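Local structure of kelch-like protein 7 (Homo sapiens, 3II7) at residues A[90-95]-A[119-124]; A[189-194]-A[215-220]. The protein serves as the substrate-specific adapter of a BTB-CUL3-RBX1 E3 ubiquitin ligase, and the chain described here is its Kelch-repeat domain. All blocks are in the same frame, centred on the assembly; numbering follows the deposited sequence.

Interaction 1: residues A[90-95]-A[119-124]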
loop_
_atom_site.group_PDB
_atom_site.type_symbol
_atom_site.label_atom_id
_atom_site.label_comp_id
_atom_site.label_asym_id
_atom_site.label_seq_id
_atom_site.Cartn_x
_atom_site.Cartn_y
_atom_site.Cartn_z
ATOM N N THR A 90 -16.922 1.476 -8.621
ATOM C CA THR A 90 -16.456 2.762 -9.146
ATOM C C THR A 90 -14.985 2.634 -9.521
ATOM O O THR A 90 -14.117 2.663 -8.653
ATOM C CB THR A 90 -16.627 3.892 -8.145
ATOM O OG1 THR A 90 -18.009 4.020 -7.796
ATOM C CG2 THR A 90 -16.143 5.209 -8.738
ATOM N N PRO A 91 -14.700 2.466 -10.819
ATOM C CA PRO A 91 -13.292 2.394 -11.222
ATOM C C PRO A 91 -12.607 3.711 -10.938
ATOM O O PRO A 91 -13.203 4.783 -11.129
ATOM C CB PRO A 91 -13.356 2.122 -12.725
ATOM C CG PRO A 91 -14.725 1.561 -12.971
ATOM C CD PRO A 91 -15.610 2.223 -11.953
ATOM N N ARG A 92 -11.389 3.629 -10.422
ATOM C CA ARG A 92 -10.637 4.812 -10.021
ATOM C C ARG A 92 -9.160 4.476 -9.838
ATOM O O ARG A 92 -8.784 3.302 -9.610
ATOM C CB ARG A 92 -11.200 5.418 -8.747
ATOM C CG ARG A 92 -11.318 4.478 -7.621
ATOM C CD ARG A 92 -12.469 4.900 -6.772
ATOM N NE ARG A 92 -12.376 4.387 -5.436
ATOM C CZ ARG A 92 -12.922 3.271 -4.996
ATOM N NH1 ARG A 92 -13.595 2.478 -5.800
ATOM N NH2 ARG A 92 -12.786 2.953 -3.708
ATOM N N ASP A 93 -8.342 5.522 -9.957
ATOM C CA ASP A 93 -6.895 5.432 -9.847
ATOM C C ASP A 93 -6.449 5.941 -8.470
ATOM O O ASP A 93 -7.110 6.777 -7.879
ATOM C CB ASP A 93 -6.234 6.333 -10.908
ATOM C CG ASP A 93 -6.314 5.756 -12.338
ATOM O OD1 ASP A 93 -6.955 4.728 -12.552
ATOM O OD2 ASP A 93 -5.701 6.356 -13.252
ATOM N N SER A 94 -5.299 5.466 -8.034
ATOM C CA SER A 94 -4.623 5.972 -6.803
ATOM C C SER A 94 -5.472 5.729 -5.544
ATOM O O SER A 94 -5.374 6.455 -4.552
ATOM C CB SER A 94 -4.230 7.455 -6.980
ATOM O OG SER A 94 -3.383 7.605 -8.143
ATOM N N LEU A 95 -6.311 4.706 -5.616
ATOM C CA LEU A 95 -7.072 4.209 -4.457
ATOM C C LEU A 95 -6.135 3.377 -3.574
ATOM O O LEU A 95 -5.042 3.004 -3.999
ATOM C CB LEU A 95 -8.264 3.376 -4.931
ATOM C CG LEU A 95 -8.028 1.952 -5.456
ATOM C CD1 LEU A 95 -9.370 1.364 -5.863
ATOM C CD2 LEU A 95 -7.024 1.897 -6.598
ATOM N N LEU A 119 -14.900 7.936 -1.317
ATOM C CA LEU A 119 -15.573 6.670 -1.528
ATOM C C LEU A 119 -14.905 5.510 -0.824
ATOM O O LEU A 119 -13.676 5.402 -0.797
ATOM C CB LEU A 119 -15.633 6.375 -3.035
ATOM C CG LEU A 119 -16.377 5.147 -3.517
ATOM C CD1 LEU A 119 -17.858 5.152 -3.112
ATOM C CD2 LEU A 119 -16.241 5.103 -5.036
ATOM N N PHE A 120 -15.729 4.644 -0.256
ATOM C CA PHE A 120 -15.269 3.477 0.489
ATOM C C PHE A 120 -16.183 2.317 0.092
ATOM O O PHE A 120 -17.366 2.368 0.345
ATOM C CB PHE A 120 -15.367 3.808 1.998
ATOM C CG PHE A 120 -14.658 2.850 2.918
ATOM C CD1 PHE A 120 -13.376 2.422 2.663
ATOM C CD2 PHE A 120 -15.271 2.414 4.115
ATOM C CE1 PHE A 120 -12.732 1.584 3.549
ATOM C CE2 PHE A 120 -14.607 1.563 4.988
ATOM C CZ PHE A 120 -13.332 1.160 4.698
ATOM N N GLU A 121 -15.621 1.302 -0.565
ATOM C CA GLU A 121 -16.393 0.156 -1.112
ATOM C C GLU A 121 -15.702 -1.124 -0.682
ATOM O O GLU A 121 -14.474 -1.187 -0.732
ATOM C CB GLU A 121 -16.442 0.219 -2.671
ATOM C CG GLU A 121 -17.002 1.532 -3.256
ATOM C CD GLU A 121 -17.096 1.580 -4.795
ATOM O OE1 GLU A 121 -16.158 1.144 -5.510
ATOM O OE2 GLU A 121 -18.101 2.124 -5.295
ATOM N N CYS A 122 -16.453 -2.154 -0.269
ATOM C CA CYS A 122 -15.804 -3.390 0.088
ATOM C C CYS A 122 -16.398 -4.592 -0.602
ATOM O O CYS A 122 -17.577 -4.606 -0.963
ATOM C CB CYS A 122 -15.719 -3.560 1.591
ATOM S SG CYS A 122 -17.028 -4.373 2.422
ATOM N N TYR A 123 -15.534 -5.589 -0.801
ATOM C CA TYR A 123 -15.851 -6.815 -1.485
ATOM C C TYR A 123 -15.861 -7.920 -0.459
ATOM O O TYR A 123 -14.855 -8.131 0.243
ATOM C CB TYR A 123 -14.793 -7.111 -2.544
ATOM C CG TYR A 123 -14.999 -8.387 -3.370
ATOM C CD1 TYR A 123 -16.013 -8.474 -4.322
ATOM C CD2 TYR A 123 -14.150 -9.486 -3.221
ATOM C CE1 TYR A 123 -16.196 -9.624 -5.084
ATOM C CE2 TYR A 123 -14.317 -10.642 -3.989
ATOM C CZ TYR A 123 -15.342 -10.705 -4.911
ATOM O OH TYR A 123 -15.502 -11.831 -5.669
ATOM N N ASP A 124 -16.990 -8.624 -0.356
ATOM C CA ASP A 124 -17.118 -9.740 0.568
ATOM C C ASP A 124 -16.623 -10.987 -0.154
ATOM O O ASP A 124 -17.238 -11.431 -1.111
ATOM C CB ASP A 124 -18.562 -9.910 1.023
ATOM C CG ASP A 124 -18.711 -10.972 2.095
ATOM O OD1 ASP A 124 -18.192 -12.082 1.903
ATOM O OD2 ASP A 124 -19.339 -10.696 3.120
#
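Two hydrogen bonds run from T90 to the carboxylate of E121, one to each oxygen. T90 N donates to the syn lone pair of E121 OE1 at 3.2 Å, with an N-H...O angle of 158°. T90 OG1 donates to E121 OE2 at 3.1 Å, reaching it on the syn side but out of the carboxylate plane. OG1 lies beside the backbone N (chi1 -59°), which lets both donors address one carboxylate. A salt bridge joins R92 NH1 to E121 OE1 at 2.9 Å; the N-H...O angle of 125° makes it a weak hydrogen bond. R92 NH1 makes a straighter bond, in the guanidinium plane, to T90 O at 2.9 Å, while NE donates to G108 O and NH2 to T106 OG1. In the six-bladed Kelch beta-propeller, the loop holding 90-95 passes from strand 81-86 of one blade to the next, whose third strand is 120-124. Replacing E121 with an alanine would probably leave T90 N and OG1 without their acceptors and R92 without its counter-charge, though its other bonds would remain. Apolar packing comes from L119: its CD2 sits over one face of the R92 guanidinium, with L95 CD1 over the opposite face, and lies a tight 3.4 Å from T90 CB.

Interaction 2: residues A[189-194]-A[215-220]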
loop_
_atom_site.group_PDB
_atom_site.type_symbol
_atom_site.label_atom_id
_atom_site.label_comp_id
_atom_site.label_asym_id
_atom_site.label_seq_id
_atom_site.Cartn_x
_atom_site.Cartn_y
_atom_site.Cartn_z
ATOM N N GLU A 189 4.363 14.764 9.446
ATOM C CA GLU A 189 4.641 15.166 8.079
ATOM C C GLU A 189 3.409 14.933 7.218
ATOM O O GLU A 189 2.766 13.886 7.337
ATOM C CB GLU A 189 5.777 14.323 7.518
ATOM C CG GLU A 189 7.122 14.636 8.066
ATOM C CD GLU A 189 7.789 15.898 7.462
ATOM O OE1 GLU A 189 7.219 16.530 6.570
ATOM O OE2 GLU A 189 8.899 16.221 7.899
ATOM N N ALA A 190 3.097 15.876 6.315
ATOM C CA ALA A 190 2.167 15.565 5.236
ATOM C C ALA A 190 2.885 14.560 4.315
ATOM O O ALA A 190 4.080 14.704 4.068
ATOM C CB ALA A 190 1.778 16.826 4.475
ATOM N N ARG A 191 2.179 13.536 3.834
ATOM C CA ARG A 191 2.794 12.472 3.003
ATOM C C ARG A 191 1.788 11.929 2.037
ATOM O O ARG A 191 0.629 11.711 2.409
ATOM C CB ARG A 191 3.268 11.244 3.833
ATOM C CG ARG A 191 4.147 11.525 4.995
ATOM C CD ARG A 191 4.456 10.257 5.760
ATOM N NE ARG A 191 5.207 10.611 6.959
ATOM C CZ ARG A 191 6.532 10.688 7.033
ATOM N NH1 ARG A 191 7.314 10.382 6.005
ATOM N NH2 ARG A 191 7.091 11.069 8.156
ATOM N N LYS A 192 2.249 11.683 0.815
ATOM C CA LYS A 192 1.575 10.796 -0.129
ATOM C C LYS A 192 2.632 9.862 -0.702
ATOM O O LYS A 192 3.812 10.133 -0.666
ATOM C CB LYS A 192 0.878 11.546 -1.249
ATOM C CG LYS A 192 1.805 12.294 -2.249
ATOM C CD LYS A 192 0.979 12.956 -3.336
ATOM C CE LYS A 192 1.826 13.631 -4.376
ATOM N NZ LYS A 192 1.029 13.983 -5.618
ATOM N N ASN A 193 2.177 8.747 -1.264
ATOM C CA ASN A 193 3.059 7.722 -1.814
ATOM C C ASN A 193 4.065 7.150 -0.819
ATOM O O ASN A 193 5.105 6.602 -1.216
ATOM C CB ASN A 193 3.810 8.240 -3.076
ATOM C CG ASN A 193 2.879 8.670 -4.185
ATOM O OD1 ASN A 193 2.949 9.809 -4.657
ATOM N ND2 ASN A 193 1.981 7.773 -4.593
ATOM N N HIS A 194 3.707 7.220 0.461
ATOM C CA HIS A 194 4.470 6.699 1.565
ATOM C C HIS A 194 4.120 5.232 1.789
ATOM O O HIS A 194 3.056 4.758 1.396
ATOM C CB HIS A 194 4.167 7.481 2.866
ATOM C CG HIS A 194 2.704 7.606 3.196
ATOM N ND1 HIS A 194 1.836 8.306 2.407
ATOM C CD2 HIS A 194 1.982 7.193 4.272
ATOM C CE1 HIS A 194 0.627 8.275 2.934
ATOM N NE2 HIS A 194 0.686 7.627 4.078
ATOM N N LEU A 215 10.734 12.701 0.864
ATOM C CA LEU A 215 10.928 12.536 2.303
ATOM C C LEU A 215 11.785 11.310 2.590
ATOM O O LEU A 215 11.448 10.212 2.143
ATOM C CB LEU A 215 9.594 12.372 3.001
ATOM C CG LEU A 215 8.616 13.524 2.933
ATOM C CD1 LEU A 215 7.224 13.111 3.410
ATOM C CD2 LEU A 215 9.138 14.694 3.789
ATOM N N ASP A 216 12.855 11.494 3.380
ATOM C CA ASP A 216 13.596 10.367 3.915
ATOM C C ASP A 216 13.082 9.969 5.270
ATOM O O ASP A 216 13.441 8.906 5.751
ATOM C CB ASP A 216 15.121 10.617 3.946
ATOM C CG ASP A 216 15.532 11.763 4.867
ATOM O OD1 ASP A 216 14.702 12.605 5.241
ATOM O OD2 ASP A 216 16.716 11.817 5.212
ATOM N N ASN A 217 12.226 10.788 5.872
ATOM C CA ASN A 217 11.895 10.562 7.264
ATOM C C ASN A 217 10.746 9.577 7.471
ATOM O O ASN A 217 10.008 9.170 6.524
ATOM C CB ASN A 217 11.763 11.877 8.055
ATOM C CG ASN A 217 10.595 12.745 7.626
ATOM O OD1 ASN A 217 9.567 12.275 7.182
ATOM N ND2 ASN A 217 10.758 14.058 7.826
ATOM N N VAL A 218 10.626 9.154 8.708
ATOM C CA VAL A 218 9.821 8.021 9.093
ATOM C C VAL A 218 9.194 8.316 10.429
ATOM O O VAL A 218 9.851 8.817 11.335
ATOM C CB VAL A 218 10.682 6.725 9.190
ATOM C CG1 VAL A 218 9.820 5.489 9.632
ATOM C CG2 VAL A 218 11.403 6.451 7.844
ATOM N N GLU A 219 7.925 8.010 10.564
ATOM C CA GLU A 219 7.243 8.220 11.828
ATOM C C GLU A 219 6.306 7.073 12.094
ATOM O O GLU A 219 5.945 6.326 11.175
ATOM C CB GLU A 219 6.483 9.554 11.829
ATOM C CG GLU A 219 5.393 9.703 10.733
ATOM C CD GLU A 219 4.765 11.069 10.762
ATOM O OE1 GLU A 219 4.067 11.374 11.758
ATOM O OE2 GLU A 219 4.989 11.877 9.817
ATOM N N TYR A 220 5.876 6.921 13.338
ATOM C CA TYR A 220 4.868 5.901 13.638
ATOM C C TYR A 220 3.730 6.456 14.469
ATOM O O TYR A 220 3.890 7.431 15.216
ATOM C CB TYR A 220 5.451 4.673 14.338
ATOM C CG TYR A 220 5.874 4.896 15.755
ATOM C CD1 TYR A 220 4.985 4.741 16.796
ATOM C CD2 TYR A 220 7.165 5.243 16.053
ATOM C CE1 TYR A 220 5.374 4.947 18.102
ATOM C CE2 TYR A 220 7.563 5.460 17.358
ATOM C CZ TYR A 220 6.670 5.295 18.370
ATOM O OH TYR A 220 7.079 5.489 19.668
#
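R191 and E219 reach for each other from opposite directions, and their flat groups meet at a steep angle, 81° between planes. The guanidinium presents its NE side: R191 NE and NH2 both bond to the single atom E219 OE2, at 3.1 and 2.8 Å. This oxygen lies close to the guanidinium plane, and NH2 meets the oxygen's anti lone pair. The syn lone pair of E219 OE2 is taken by E189 N at 3.0 Å. E219 OE1 accepts from I188 N. With CG between the backbone N and the carbonyl carbon (chi1 60°), the otherwise extended E219 chain carries its carboxylate to this loop, which links two blades of the Kelch propeller; strand 218-222 belongs to the second. The N217 amide plane is turned 70° from the guanidinium, and R191 NH2 comes to N217 OD1 from above the amide plane at 2.9 Å. R191 NH1 donates to N217 O and also to G207 O. On the other branch of the amide, N217 ND2 reaches E189 OE2 at 2.9 Å, while E189 CB lies over one guanidinium face, toward its rim. L215 CD1 touches R191 CG at 3.8 Å. Three donors on OE2 imply a firmly fixed E219 carboxylate, its negative charge probably balanced largely by buried R191.

How the interactions relate
Both contacts are partly buried, their centres 14 and 13 Å from the chain centre. In each the Arg-Glu pair is buried, as is L215 in interaction 2, while T90, L119, E189 and N217 are partly exposed. They join equivalent elements: the loop entering a blade and the third strand of that blade. The blades differ, 96-133 in interaction 1 and 195-230 in interaction 2, with blade 144-184 between them. Their centres lie 24 Å apart and their nearest atoms about 6 Å, so they do not touch. Each pairs a loop arginine and a loop backbone N-H with a strand glutamate. Interaction 1 adds a threonine hydroxyl, with leucine over a guanidinium face; interaction 2 adds an asparagine and a second glutamate, its leucine touching the arginine chain, and buries 329 against 204 Å².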